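Local coordinates for enoyl-CoA hydratase (Mycobacterium avium subsp. paratuberculosis, PDB 4LK5), which probably catalyses the reversible addition of water across the double bond of enoyl-CoA thioesters, at residues V82-G87 with K226-L231. Residues are numbered along the deposited sequence; the frame is centred on the assembly and turned at random.
Sequences VVRIGG and KVIARL
Val82 and Arg84 of strand 82-87 meet Ile228 and Leu231 of helix 217-233 in an apolar strand-on-helix packing on one face of the six-stranded mixed sheet of the crotonase fold. Strand 82-87 and the helical segment 226-231 run nearly antiparallel, at 157°, with axes 9.3 Å apart at their closest, and the start of the strand lies beside Leu231. Here Val82 CG2 touches Leu231 CB at 3.8 Å, the two side chains crossing at about a right angle. Anti to the carbonyl carbon of Val82 and beside its backbone N, CG2 lies against the last turn of the segment, 4.0 Å from Leu231 C and 4.3 Å from Ile228 O. The other methyl, CG1, looks along the strand to the end of Ile228, with 4.5 Å between CG1 and Ile228 CD1. Two residues on, the aliphatic part of Arg84 continues the same row: its CG comes to 4.4 Å from Ile228 CD1, so that this one methyl faces both strand residues. Val133 of the adjacent parallel strand 132-136 touches both Val82 and Leu231, and Leu196 of a second subunit packs on Leu231, linking this helix to the subunit interface. The opposite face of the strand is covered by helix 61-76, where Met71 meets Val83 and Ile85. With no hydrogen bond or salt bridge between them, the two segments meet by sparse, undirected apolar contact, closest where Val82 reaches Leu231.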
loop_
_atom_site.group_PDB
_atom_site.type_symbol
_atom_site.label_atom_id
_atom_site.label_comp_id
_atom_site.label_asym_id
_atom_site.label_seq_id
_atom_site.Cartn_x
_atom_site.Cartn_y
_atom_site.Cartn_z
ATOM N N VAL C 82 9.219 1.450 25.818
ATOM C CA VAL C 82 9.475 1.953 24.469
ATOM C C VAL C 82 10.863 1.530 24.122
ATOM O O VAL C 82 11.665 1.374 25.025
ATOM C CB VAL C 82 9.444 3.495 24.394
ATOM C CG1 VAL C 82 9.621 4.005 22.955
ATOM C CG2 VAL C 82 8.149 4.030 24.983
ATOM N N VAL C 83 11.145 1.365 22.824
ATOM C CA VAL C 83 12.437 0.899 22.343
ATOM C C VAL C 83 12.932 1.829 21.211
ATOM O O VAL C 83 12.182 2.181 20.317
ATOM C CB VAL C 83 12.309 -0.564 21.840
ATOM C CG1 VAL C 83 13.591 -1.039 21.152
ATOM C CG2 VAL C 83 11.940 -1.518 22.974
ATOM N N ARG C 84 14.180 2.272 21.262
ATOM C CA ARG C 84 14.697 3.098 20.181
ATOM C C ARG C 84 15.967 2.508 19.642
ATOM O O ARG C 84 16.829 2.139 20.413
ATOM C CB ARG C 84 14.952 4.549 20.598
ATOM C CG ARG C 84 15.202 4.812 22.074
ATOM C CD ARG C 84 16.443 5.675 22.339
ATOM N NE ARG C 84 16.446 7.001 21.721
ATOM C CZ ARG C 84 17.308 7.408 20.783
ATOM N NH1 ARG C 84 18.250 6.592 20.314
ATOM N NH2 ARG C 84 17.236 8.647 20.305
ATOM N N ILE C 85 16.062 2.421 18.316
ATOM C CA ILE C 85 17.292 2.019 17.652
ATOM C C ILE C 85 17.810 3.244 16.991
ATOM O O ILE C 85 17.034 4.009 16.414
ATOM C CB ILE C 85 17.132 1.082 16.432
ATOM C CG1 ILE C 85 15.724 0.555 16.287
ATOM C CG2 ILE C 85 18.184 -0.028 16.446
ATOM C CD1 ILE C 85 15.351 -0.398 17.378
ATOM N N GLY C 86 19.126 3.371 17.006
ATOM C CA GLY C 86 19.820 4.416 16.290
ATOM C C GLY C 86 21.284 4.058 16.101
ATOM O O GLY C 86 21.722 2.960 16.478
ATOM N N GLY C 87 22.023 4.983 15.486
ATOM C CA GLY C 87 23.450 4.837 15.237
ATOM C C GLY C 87 24.175 6.135 15.525
ATOM O O GLY C 87 23.610 7.209 15.291
ATOM N N LYS C 226 10.577 14.318 22.484
ATOM C CA LYS C 226 9.126 14.513 22.676
ATOM C C LYS C 226 8.281 13.281 22.283
ATOM O O LYS C 226 7.337 12.919 23.000
ATOM C CB LYS C 226 8.644 15.755 21.900
ATOM C CG LYS C 226 9.027 17.072 22.563
ATOM C CD LYS C 226 8.993 18.232 21.574
ATOM C CE LYS C 226 9.901 19.356 22.049
ATOM N NZ LYS C 226 10.438 20.187 20.938
ATOM N N VAL C 227 8.627 12.651 21.152
ATOM C CA VAL C 227 7.885 11.503 20.635
ATOM C C VAL C 227 8.124 10.325 21.554
ATOM O O VAL C 227 7.193 9.630 21.937
ATOM C CB VAL C 227 8.279 11.199 19.172
ATOM C CG1 VAL C 227 7.796 9.820 18.746
ATOM C CG2 VAL C 227 7.684 12.255 18.236
ATOM N N ILE C 228 9.361 10.147 21.980
ATOM C CA ILE C 228 9.674 9.112 22.986
ATOM C C ILE C 228 8.869 9.288 24.267
ATOM O O ILE C 228 8.324 8.351 24.788
ATOM C CB ILE C 228 11.183 9.102 23.387
ATOM C CG1 ILE C 228 12.100 8.859 22.175
ATOM C CG2 ILE C 228 11.432 8.057 24.452
ATOM C CD1 ILE C 228 11.831 7.569 21.447
ATOM N N ALA C 229 8.802 10.516 24.766
ATOM C CA ALA C 229 8.165 10.794 26.054
ATOM C C ALA C 229 6.650 10.579 25.962
ATOM O O ALA C 229 6.080 9.923 26.801
ATOM C CB ALA C 229 8.509 12.215 26.513
ATOM N N ARG C 230 6.022 11.121 24.928
ATOM C CA ARG C 230 4.577 10.890 24.642
ATOM C C ARG C 230 4.165 9.385 24.609
ATOM O O ARG C 230 3.103 8.981 25.116
ATOM C CB ARG C 230 4.218 11.563 23.315
ATOM C CG ARG C 230 2.873 11.140 22.762
ATOM C CD ARG C 230 2.452 11.932 21.528
ATOM N NE ARG C 230 1.042 11.648 21.209
ATOM C CZ ARG C 230 0.397 12.068 20.116
ATOM N NH1 ARG C 230 1.026 12.799 19.201
ATOM N NH2 ARG C 230 -0.885 11.754 19.934
ATOM N N LEU C 231 5.035 8.572 24.007
ATOM C CA LEU C 231 4.886 7.123 24.019
ATOM C C LEU C 231 5.112 6.559 25.399
ATOM O O LEU C 231 4.403 5.629 25.801
ATOM C CB LEU C 231 5.887 6.470 23.058
ATOM C CG LEU C 231 5.666 6.796 21.583
ATOM C CD1 LEU C 231 6.859 6.313 20.765
ATOM C CD2 LEU C 231 4.334 6.223 21.078
#